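PDB 4Z7K: Cas6b from Methanococcus maripaludis, which processes CRISPR RNA as a Cas6-family endoribonuclease, probably cutting precursor transcripts within their repeats, and binds a repeat that forms no stem-loop. Local coordinates for residues 47-52 / 157-162; 51-56 / 64-69. All coordinates share one frame; numbering follows the deposited sequence.

Contact 1. Residues 47-52 / 157-162. With nucleotides of chain C.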
ATOM      1  N   TYR B  47      -5.523  12.598   9.171  1.00101.43           N
ATOM      2  CA  TYR B  47      -5.697  11.181   9.507  1.00 91.21           C
ATOM      3  C   TYR B  47      -6.732  10.963  10.612  1.00 90.06           C
ATOM      4  O   TYR B  47      -6.398  10.552  11.738  1.00 92.17           O
ATOM      5  CB  TYR B  47      -4.337  10.562   9.877  1.00 87.95           C
ATOM      6  CG  TYR B  47      -3.464  10.309   8.658  1.00 90.32           C
ATOM      7  CD1 TYR B  47      -3.161   9.019   8.238  1.00 96.42           C
ATOM      8  CD2 TYR B  47      -2.981  11.362   7.904  1.00 91.22           C
ATOM      9  CE1 TYR B  47      -2.373   8.802   7.108  1.00 99.15           C
ATOM     10  CE2 TYR B  47      -2.204  11.157   6.779  1.00 94.17           C
ATOM     11  CZ  TYR B  47      -1.899   9.882   6.379  1.00 98.48           C
ATOM     12  OH  TYR B  47      -1.117   9.705   5.252  1.00 96.43           O
ATOM     13  N   LYS B  48      -7.989  11.221  10.268  1.00 86.09           N
ATOM     14  CA  LYS B  48      -9.131  10.990  11.143  1.00 94.33           C
ATOM     15  C   LYS B  48     -10.278  10.382  10.335  1.00 94.92           C
ATOM     16  O   LYS B  48     -10.248  10.379   9.098  1.00 92.53           O
ATOM     17  CB  LYS B  48      -9.590  12.295  11.801  1.00102.49           C
ATOM     18  CG  LYS B  48      -9.020  12.590  13.199  1.00104.13           C
ATOM     19  CD  LYS B  48      -9.706  13.825  13.801  1.00107.67           C
ATOM     20  CE  LYS B  48      -9.271  15.114  13.069  1.00117.28           C
ATOM     21  NZ  LYS B  48      -9.881  16.401  13.560  1.00108.09           N
ATOM     22  N   TYR B  49     -11.290   9.870  11.023  1.00 92.08           N
ATOM     23  CA  TYR B  49     -12.453   9.327  10.341  1.00 90.41           C
ATOM     24  C   TYR B  49     -13.345  10.452   9.847  1.00 95.52           C
ATOM     25  O   TYR B  49     -13.814  11.257  10.668  1.00 96.81           O
ATOM     26  CB  TYR B  49     -13.238   8.429  11.290  1.00 96.16           C
ATOM     27  CG  TYR B  49     -14.479   7.803  10.689  1.00 95.72           C
ATOM     28  CD1 TYR B  49     -14.382   6.874   9.649  1.00 96.32           C
ATOM     29  CD2 TYR B  49     -15.737   8.099  11.187  1.00 89.21           C
ATOM     30  CE1 TYR B  49     -15.502   6.287   9.110  1.00 89.33           C
ATOM     31  CE2 TYR B  49     -16.865   7.516  10.658  1.00 89.55           C
ATOM     32  CZ  TYR B  49     -16.742   6.610   9.617  1.00 90.95           C
ATOM     33  OH  TYR B  49     -17.871   6.029   9.085  1.00 93.97           O
ATOM     34  N   PRO B  50     -13.610  10.483   8.509  1.00 91.26           N
ATOM     35  CA  PRO B  50     -14.375  11.524   7.790  1.00 90.26           C
ATOM     36  C   PRO B  50     -15.790  11.699   8.324  1.00 91.35           C
ATOM     37  O   PRO B  50     -16.555  10.735   8.321  1.00 92.22           O
ATOM     38  CB  PRO B  50     -14.404  11.022   6.339  1.00 78.27           C
ATOM     39  CG  PRO B  50     -13.235  10.136   6.234  1.00 90.59           C
ATOM     40  CD  PRO B  50     -13.093   9.468   7.579  1.00 88.45           C
ATOM     41  N   GLN B  51     -16.125  12.902   8.787  1.00 91.83           N
ATOM     42  CA  GLN B  51     -17.450  13.144   9.345  1.00 86.85           C
ATOM     43  C   GLN B  51     -18.314  13.812   8.294  1.00 80.27           C
ATOM     44  O   GLN B  51     -19.452  14.202   8.564  1.00 78.08           O
ATOM     45  CB  GLN B  51     -17.350  13.933  10.655  1.00 89.45           C
ATOM     46  CG  GLN B  51     -15.969  13.759  11.308  1.00 97.39           C
ATOM     47  CD  GLN B  51     -15.870  14.300  12.728  1.00104.56           C
ATOM     48  OE1 GLN B  51     -16.869  14.695  13.333  1.00 98.28           O
ATOM     49  NE2 GLN B  51     -14.652  14.302  13.271  1.00109.54           N
ATOM     50  N   ILE B  52     -17.745  13.927   7.093  1.00 76.66           N
ATOM     51  CA  ILE B  52     -18.513  14.159   5.868  1.00 85.07           C
ATOM     52  C   ILE B  52     -18.079  13.131   4.822  1.00 83.83           C
ATOM     53  O   ILE B  52     -16.913  13.120   4.430  1.00 87.94           O
ATOM     54  CB  ILE B  52     -18.318  15.581   5.280  1.00 90.37           C
ATOM     55  CG1 ILE B  52     -19.072  16.623   6.097  1.00 85.87           C
ATOM     56  CG2 ILE B  52     -18.847  15.644   3.845  1.00 84.28           C
ATOM     57  CD1 ILE B  52     -20.553  16.520   5.948  1.00 85.30           C
ATOM     58  N   LYS B 157     -12.814   5.489  17.732  1.00 90.08           N
ATOM     59  CA  LYS B 157     -11.827   6.281  18.421  1.00 85.63           C
ATOM     60  C   LYS B 157     -11.956   7.742  18.009  1.00 88.72           C
ATOM     61  O   LYS B 157     -12.277   8.595  18.838  1.00 92.62           O
ATOM     62  CB  LYS B 157     -10.451   5.713  18.071  1.00 93.71           C
ATOM     63  CG  LYS B 157      -9.225   6.557  18.323  1.00 95.84           C
ATOM     64  CD  LYS B 157      -8.021   5.773  17.815  1.00 91.31           C
ATOM     65  CE  LYS B 157      -6.728   6.532  17.934  1.00107.60           C
ATOM     66  NZ  LYS B 157      -5.642   5.710  17.344  1.00109.74           N
ATOM     67  N   SER B 158     -11.818   8.011  16.713  1.00 86.68           N
ATOM     68  CA  SER B 158     -11.923   9.367  16.169  1.00 85.82           C
ATOM     69  C   SER B 158     -13.268  10.063  16.453  1.00 82.28           C
ATOM     70  O   SER B 158     -13.383  11.273  16.297  1.00 92.38           O
ATOM     71  CB  SER B 158     -11.659   9.327  14.657  1.00 85.75           C
ATOM     72  OG  SER B 158     -11.882  10.585  14.041  1.00 95.02           O
ATOM     73  N   LEU B 159     -14.262   9.301  16.898  1.00 79.43           N
ATOM     74  CA  LEU B 159     -15.569   9.831  17.292  1.00 80.18           C
ATOM     75  C   LEU B 159     -15.726   9.831  18.802  1.00 84.75           C
ATOM     76  O   LEU B 159     -16.841   9.952  19.332  1.00 80.32           O
ATOM     77  CB  LEU B 159     -16.687   8.995  16.676  1.00 83.72           C
ATOM     78  CG  LEU B 159     -17.212   9.226  15.261  1.00 89.03           C
ATOM     79  CD1 LEU B 159     -16.098   9.497  14.269  1.00 93.54           C
ATOM     80  CD2 LEU B 159     -17.971   7.976  14.853  1.00 82.66           C
ATOM     81  N   GLY B 160     -14.599   9.663  19.481  1.00 83.58           N
ATOM     82  CA  GLY B 160     -14.547   9.725  20.927  1.00 88.59           C
ATOM     83  C   GLY B 160     -15.402   8.715  21.657  1.00 93.83           C
ATOM     84  O   GLY B 160     -16.093   9.066  22.610  1.00 98.19           O
ATOM     85  N   TYR B 161     -15.365   7.460  21.225  1.00 95.00           N
ATOM     86  CA  TYR B 161     -15.995   6.391  21.999  1.00 99.35           C
ATOM     87  C   TYR B 161     -14.942   5.340  22.215  1.00101.52           C
ATOM     88  O   TYR B 161     -14.395   4.785  21.259  1.00 99.72           O
ATOM     89  CB  TYR B 161     -17.204   5.787  21.277  1.00 97.95           C
ATOM     90  CG  TYR B 161     -17.983   4.703  22.030  1.00 96.29           C
ATOM     91  CD1 TYR B 161     -19.020   5.026  22.904  1.00 98.08           C
ATOM     92  CD2 TYR B 161     -17.686   3.360  21.847  1.00 92.63           C
ATOM     93  CE1 TYR B 161     -19.744   4.035  23.564  1.00 95.70           C
ATOM     94  CE2 TYR B 161     -18.393   2.370  22.509  1.00 95.27           C
ATOM     95  CZ  TYR B 161     -19.420   2.706  23.364  1.00 96.15           C
ATOM     96  OH  TYR B 161     -20.117   1.698  24.010  1.00 95.82           O
ATOM     97  N   THR B 162     -14.630   5.079  23.474  1.00103.94           N
ATOM     98  CA  THR B 162     -13.666   4.044  23.752  1.00100.74           C
ATOM     99  C   THR B 162     -14.478   2.831  24.194  1.00100.19           C
ATOM    100  O   THR B 162     -15.455   2.942  24.952  1.00 96.18           O
ATOM    101  CB  THR B 162     -12.625   4.503  24.788  1.00101.16           C
ATOM    102  OG1 THR B 162     -13.281   5.213  25.844  1.00110.91           O
ATOM    103  CG2 THR B 162     -11.570   5.434  24.114  1.00 87.72           C
TER
ATOM    104  P     G C  22      -9.587   6.352   5.971  1.00 76.69           P
ATOM    105  OP1   G C  22     -11.025   6.745   5.913  1.00 78.85           O
ATOM    106  OP2   G C  22      -9.013   5.633   4.810  1.00 74.91           O
ATOM    107  O5'   G C  22      -8.646   7.632   6.139  1.00 91.59           O
ATOM    108  C5'   G C  22      -9.119   8.862   6.682  1.00 91.57           C
ATOM    109  C4'   G C  22      -8.273  10.022   6.211  1.00 90.40           C
ATOM    110  O4'   G C  22      -6.899   9.810   6.629  1.00 89.11           O
ATOM    111  C3'   G C  22      -8.196  10.197   4.695  1.00 95.84           C
ATOM    112  O3'   G C  22      -9.236  11.011   4.180  1.00 97.66           O
ATOM    113  C2'   G C  22      -6.826  10.812   4.479  1.00 97.14           C
ATOM    114  O2'   G C  22      -6.891  12.213   4.697  1.00 99.30           O
ATOM    115  C1'   G C  22      -6.010  10.148   5.587  1.00 93.69           C
ATOM    116  N9    G C  22      -5.394   8.891   5.124  1.00 89.71           N
ATOM    117  C8    G C  22      -5.601   7.676   5.721  1.00 91.26           C
ATOM    118  N7    G C  22      -4.970   6.695   5.155  1.00 88.61           N
ATOM    119  C5    G C  22      -4.308   7.302   4.109  1.00 90.21           C
ATOM    120  C6    G C  22      -3.464   6.713   3.151  1.00 95.21           C
ATOM    121  O6    G C  22      -3.146   5.522   3.061  1.00 98.02           O
ATOM    122  N1    G C  22      -2.973   7.653   2.257  1.00 98.85           N
ATOM    123  C2    G C  22      -3.256   8.991   2.291  1.00 95.50           C
ATOM    124  N2    G C  22      -2.675   9.719   1.329  1.00 93.49           N
ATOM    125  N3    G C  22      -4.054   9.554   3.188  1.00 92.78           N
ATOM    126  C4    G C  22      -4.545   8.657   4.066  1.00 90.38           C
ATOM    127  P     A C  15       2.043   8.617  15.403  1.00150.95           P
ATOM    128  OP1   A C  15       3.160   8.010  16.171  1.00143.42           O
ATOM    129  OP2   A C  15       1.906   8.335  13.942  1.00136.83           O
ATOM    130  O5'   A C  15       0.688   8.209  16.132  1.00134.61           O
ATOM    131  C5'   A C  15       0.039   9.138  16.991  1.00126.00           C
ATOM    132  C4'   A C  15      -1.449   8.930  17.020  1.00118.76           C
ATOM    133  O4'   A C  15      -1.955   8.761  15.665  1.00122.15           O
ATOM    134  C3'   A C  15      -1.904   7.701  17.796  1.00121.37           C
ATOM    135  O3'   A C  15      -3.164   7.989  18.386  1.00120.53           O
ATOM    136  C2'   A C  15      -2.104   6.667  16.688  1.00120.89           C
ATOM    137  O2'   A C  15      -2.971   5.600  17.011  1.00115.03           O
ATOM    138  C1'   A C  15      -2.678   7.541  15.587  1.00120.01           C
ATOM    139  N9    A C  15      -2.573   6.985  14.231  1.00117.18           N
ATOM    140  C8    A C  15      -1.543   6.273  13.654  1.00115.08           C
ATOM    141  N7    A C  15      -1.771   5.935  12.405  1.00108.56           N
ATOM    142  C5    A C  15      -3.032   6.458  12.140  1.00106.52           C
ATOM    143  C6    A C  15      -3.839   6.451  10.988  1.00104.01           C
ATOM    144  N6    A C  15      -3.499   5.870   9.833  1.00104.38           N
ATOM    145  N1    A C  15      -5.041   7.064  11.075  1.00102.76           N
ATOM    146  C2    A C  15      -5.395   7.656  12.227  1.00100.95           C
ATOM    147  N3    A C  15      -4.733   7.732  13.373  1.00100.20           N
ATOM    148  C4    A C  15      -3.539   7.112  13.254  1.00108.26           C
ATOM    149  P     A C  12       4.379  10.408  -1.067  1.00128.77           P
ATOM    150  OP1   A C  12       3.214  11.329  -1.027  1.00129.17           O
ATOM    151  OP2   A C  12       5.705  10.924  -1.508  1.00124.88           O
ATOM    152  O5'   A C  12       4.579   9.764   0.371  1.00111.73           O
ATOM    153  C5'   A C  12       4.686  10.609   1.501  1.00108.16           C
ATOM    154  C4'   A C  12       3.322  11.023   1.983  1.00107.27           C
ATOM    155  O4'   A C  12       2.311  10.238   1.299  1.00111.55           O
ATOM    156  C3'   A C  12       3.089  10.791   3.461  1.00111.01           C
ATOM    157  O3'   A C  12       3.459  11.935   4.198  1.00106.27           O
ATOM    158  C2'   A C  12       1.601  10.458   3.559  1.00110.91           C
ATOM    159  O2'   A C  12       0.819  11.628   3.693  1.00113.93           O
ATOM    160  C1'   A C  12       1.315   9.814   2.200  1.00111.79           C
ATOM    161  N9    A C  12       1.352   8.340   2.248  1.00107.87           N
ATOM    162  C8    A C  12       1.952   7.523   1.322  1.00106.88           C
ATOM    163  N7    A C  12       1.856   6.249   1.604  1.00110.24           N
ATOM    164  C5    A C  12       1.144   6.223   2.801  1.00109.86           C
ATOM    165  C6    A C  12       0.713   5.161   3.625  1.00109.01           C
ATOM    166  N6    A C  12       0.934   3.870   3.371  1.00112.75           N
ATOM    167  N1    A C  12       0.033   5.472   4.744  1.00107.23           N
ATOM    168  C2    A C  12      -0.198   6.763   5.007  1.00106.86           C
ATOM    169  N3    A C  12       0.143   7.850   4.318  1.00102.46           N
ATOM    170  C4    A C  12       0.824   7.508   3.209  1.00105.78           C
TER

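Contact 2. Residues 51-56 / 64-69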
ATOM      1  N   GLN B  51     -16.125  12.902   8.787  1.00 91.83           N
ATOM      2  CA  GLN B  51     -17.450  13.144   9.345  1.00 86.85           C
ATOM      3  C   GLN B  51     -18.314  13.812   8.294  1.00 80.27           C
ATOM      4  O   GLN B  51     -19.452  14.202   8.564  1.00 78.08           O
ATOM      5  CB  GLN B  51     -17.350  13.933  10.655  1.00 89.45           C
ATOM      6  CG  GLN B  51     -15.969  13.759  11.308  1.00 97.39           C
ATOM      7  CD  GLN B  51     -15.870  14.300  12.728  1.00104.56           C
ATOM      8  OE1 GLN B  51     -16.869  14.695  13.333  1.00 98.28           O
ATOM      9  NE2 GLN B  51     -14.652  14.302  13.271  1.00109.54           N
ATOM     10  N   ILE B  52     -17.745  13.927   7.093  1.00 76.66           N
ATOM     11  CA  ILE B  52     -18.513  14.159   5.868  1.00 85.07           C
ATOM     12  C   ILE B  52     -18.079  13.131   4.822  1.00 83.83           C
ATOM     13  O   ILE B  52     -16.913  13.120   4.430  1.00 87.94           O
ATOM     14  CB  ILE B  52     -18.318  15.581   5.280  1.00 90.37           C
ATOM     15  CG1 ILE B  52     -19.072  16.623   6.097  1.00 85.87           C
ATOM     16  CG2 ILE B  52     -18.847  15.644   3.845  1.00 84.28           C
ATOM     17  CD1 ILE B  52     -20.553  16.520   5.948  1.00 85.30           C
ATOM     18  N   GLN B  53     -19.011  12.286   4.365  1.00 83.39           N
ATOM     19  CA  GLN B  53     -18.711  11.215   3.396  1.00 84.39           C
ATOM     20  C   GLN B  53     -19.664  11.228   2.195  1.00 79.31           C
ATOM     21  O   GLN B  53     -20.872  11.421   2.348  1.00 75.02           O
ATOM     22  CB  GLN B  53     -18.798   9.846   4.070  1.00 83.00           C
ATOM     23  CG  GLN B  53     -18.141   9.769   5.419  1.00 82.59           C
ATOM     24  CD  GLN B  53     -18.519   8.511   6.157  1.00 82.40           C
ATOM     25  OE1 GLN B  53     -18.831   7.494   5.540  1.00 87.05           O
ATOM     26  NE2 GLN B  53     -18.516   8.571   7.483  1.00 78.45           N
ATOM     27  N   PHE B  54     -19.129  10.989   1.006  1.00 74.40           N
ATOM     28  CA  PHE B  54     -19.953  10.990  -0.194  1.00 80.58           C
ATOM     29  C   PHE B  54     -20.150   9.596  -0.792  1.00 86.90           C
ATOM     30  O   PHE B  54     -19.194   8.895  -1.102  1.00 85.75           O
ATOM     31  CB  PHE B  54     -19.352  11.936  -1.212  1.00 83.43           C
ATOM     32  CG  PHE B  54     -19.165  13.310  -0.681  1.00 86.39           C
ATOM     33  CD1 PHE B  54     -17.928  13.729  -0.236  1.00 93.50           C
ATOM     34  CD2 PHE B  54     -20.242  14.170  -0.576  1.00 84.54           C
ATOM     35  CE1 PHE B  54     -17.764  14.986   0.270  1.00 92.95           C
ATOM     36  CE2 PHE B  54     -20.087  15.424  -0.074  1.00 81.18           C
ATOM     37  CZ  PHE B  54     -18.848  15.838   0.349  1.00 93.02           C
ATOM     38  N   LYS B  55     -21.410   9.204  -0.943  1.00 84.35           N
ATOM     39  CA  LYS B  55     -21.753   7.846  -1.327  1.00 85.90           C
ATOM     40  C   LYS B  55     -22.742   7.862  -2.496  1.00 89.41           C
ATOM     41  O   LYS B  55     -23.482   8.837  -2.657  1.00 89.76           O
ATOM     42  CB  LYS B  55     -22.335   7.120  -0.114  1.00 81.59           C
ATOM     43  CG  LYS B  55     -21.379   7.126   1.072  1.00 79.76           C
ATOM     44  CD  LYS B  55     -22.004   6.659   2.376  1.00 75.41           C
ATOM     45  CE  LYS B  55     -20.918   6.380   3.428  1.00 81.25           C
ATOM     46  NZ  LYS B  55     -19.776   5.479   3.022  1.00 82.06           N
ATOM     47  N   ILE B  56     -22.759   6.819  -3.327  1.00 90.09           N
ATOM     48  CA  ILE B  56     -23.823   6.735  -4.329  1.00 90.26           C
ATOM     49  C   ILE B  56     -24.668   5.492  -4.111  1.00 85.39           C
ATOM     50  O   ILE B  56     -24.176   4.365  -4.169  1.00 82.41           O
ATOM     51  CB  ILE B  56     -23.281   6.737  -5.752  1.00 91.37           C
ATOM     52  CG1 ILE B  56     -22.765   8.129  -6.093  1.00 92.22           C
ATOM     53  CG2 ILE B  56     -24.381   6.394  -6.717  1.00 89.37           C
ATOM     54  CD1 ILE B  56     -22.168   8.220  -7.460  1.00 97.66           C
ATOM     55  N   ILE B  64     -23.354  12.343   3.766  1.00 79.69           N
ATOM     56  CA  ILE B  64     -23.511  12.065   5.185  1.00 81.59           C
ATOM     57  C   ILE B  64     -22.737  13.069   6.017  1.00 81.94           C
ATOM     58  O   ILE B  64     -21.579  13.359   5.717  1.00 82.83           O
ATOM     59  CB  ILE B  64     -23.030  10.655   5.542  1.00 79.61           C
ATOM     60  CG1 ILE B  64     -23.563   9.646   4.541  1.00 81.18           C
ATOM     61  CG2 ILE B  64     -23.495  10.274   6.932  1.00 83.62           C
ATOM     62  CD1 ILE B  64     -24.996   9.279   4.804  1.00 88.74           C
ATOM     63  N   GLY B  65     -23.376  13.607   7.054  1.00 76.67           N
ATOM     64  CA  GLY B  65     -22.664  14.446   7.995  1.00 81.68           C
ATOM     65  C   GLY B  65     -22.818  13.872   9.384  1.00 86.43           C
ATOM     66  O   GLY B  65     -23.936  13.537   9.799  1.00 89.49           O
ATOM     67  N   ILE B  66     -21.721  13.802  10.136  1.00 84.57           N
ATOM     68  CA  ILE B  66     -21.782  13.099  11.409  1.00 86.63           C
ATOM     69  C   ILE B  66     -21.280  13.971  12.532  1.00 89.67           C
ATOM     70  O   ILE B  66     -20.257  14.658  12.396  1.00 87.38           O
ATOM     71  CB  ILE B  66     -20.938  11.812  11.423  1.00 88.21           C
ATOM     72  CG1 ILE B  66     -20.899  11.126  10.065  1.00 85.94           C
ATOM     73  CG2 ILE B  66     -21.434  10.878  12.511  1.00 83.93           C
ATOM     74  CD1 ILE B  66     -19.678  10.262   9.908  1.00 83.41           C
ATOM     75  N   GLY B  67     -22.013  13.926  13.641  1.00 91.76           N
ATOM     76  CA  GLY B  67     -21.725  14.717  14.826  1.00 94.94           C
ATOM     77  C   GLY B  67     -21.965  16.205  14.627  1.00 96.39           C
ATOM     78  O   GLY B  67     -22.149  16.678  13.499  1.00 93.36           O
ATOM     79  N   SER B  68     -21.912  16.946  15.728  1.00 93.91           N
ATOM     80  CA  SER B  68     -22.105  18.383  15.695  1.00 95.89           C
ATOM     81  C   SER B  68     -21.193  19.019  14.665  1.00 96.64           C
ATOM     82  O   SER B  68     -21.593  19.953  13.978  1.00 99.56           O
ATOM     83  CB  SER B  68     -21.847  18.989  17.066  1.00104.91           C
ATOM     84  OG  SER B  68     -20.496  18.789  17.435  1.00115.97           O
ATOM     85  N   LEU B  69     -19.959  18.525  14.586  1.00 94.35           N
ATOM     86  CA  LEU B  69     -18.970  19.043  13.640  1.00 97.20           C
ATOM     87  C   LEU B  69     -19.407  18.867  12.177  1.00 97.91           C
ATOM     88  O   LEU B  69     -19.217  19.767  11.344  1.00 98.75           O
ATOM     89  CB  LEU B  69     -17.616  18.369  13.861  1.00102.77           C
ATOM     90  CG  LEU B  69     -16.485  18.829  12.934  1.00101.67           C
ATOM     91  CD1 LEU B  69     -16.046  20.220  13.305  1.00 95.86           C
ATOM     92  CD2 LEU B  69     -15.308  17.867  12.968  1.00104.48           C
TER

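Contact 1. Residues 47-52 / 157-162
Ser158, where helix 137-158 runs out, meets the loop between strands 44-45 and 52-57 through one polar bond: the backbone N of Tyr49 donates to Ser158 OG at 3.2 Å. The hydroxyl reaches the Tyr49 amide because chi1 of Ser158 (174°) turns OG away from its own N, and the aliphatic start of Lys48 packs on it, CG 3.6 Å from OG. The Tyr49 ring, its CG anti to the backbone N (chi1 180°), meets CD1 of Leu159 at its edge, 3.4 Å from CD2; the Tyr49 hydroxyl is held by the carbonyl of Gly203. The Tyr47 ring lies with one face under the base of G22 of chain C, whose N9 sits 3.6 Å above the plane toward the rim, while N6 of A15 and C2 of A12, both of chain C, lie at its edge, and O2' of A12 donates to Tyr47 OH at 3.1 Å. The extended chain of Lys157 carries NZ to O2' of A15 of chain C, 2.7 Å away, and to N1 of another adenine. One hydrogen bond and a methyl thus link loop and helix end, setting a tyrosine laid against a base and a sugar-binding lysine beside the same RNA.

Contact 2. Residues 51-56 / 64-69
Strands 52-57 and 60-66 pair as an antiparallel hairpin, in which the axes of 52-56 and 64-66 approach to 4.9 Å and their directions differ by 159°, with Gln53 and Ile64 the hydrogen-bonded pair and Ile52 and Gly65 the non-hydrogen-bonded one. Ile64 N gives Gln53 O a nearly straight bond (3.0 Å, 169°), Gln53 N returns one to Ile64 O, and Ile66 N reaches Gln51 O at 2.8 Å, carrying the ladder just past the strand start. Gly65 has no side chain, and CD1 of Ile52 comes to 3.6 Å from its CA; chi1 and chi2 of Ile52, both near -70°, fold the methyl back over the partner strand. On the face of Gln53 and Ile64, CG1 of Ile64 packs obliquely against CD of Lys55, whose NZ goes on to Thr214 OG1. CD1 of Ile66 touches the Gln53 amide at NE2, which itself donates to the carbonyl of Pro50. The chain then enters helix 67-76, and CD2 of Leu69 meets the Gln51 amide, 3.6 Å from CD, the two side chains crossing at about a right angle. Backbone bonds hold the pair together, while aliphatic groups lie against the two glutamine amides and the lysine stem; the polar ends of Gln53 and Lys55 find their main partners beyond the hairpin, tying this edge of the N-terminal sheet to neighbouring loops.

Overall arrangement
Contacts 1 and 2 share Gln51 and Ile52, where the loop turns into strand 52-57, and their centres lie 11 Å apart. They touch directly: CD1 of Ile66 packs on the carbonyl of Pro50 and on the Tyr49 ring. From this common start the chain goes first through the hairpin of contact 2, local within the N-terminal Cas6b region, and returns some hundred residues later at the end of helix 137-158 for contact 1, in the C-terminal Cas6b region. One short segment therefore borders both halves: strand 52-57 lies at an edge of the N-terminal antiparallel sheet within this chain, and the preceding loop meets the end of helix 137-158 and the bound RNA.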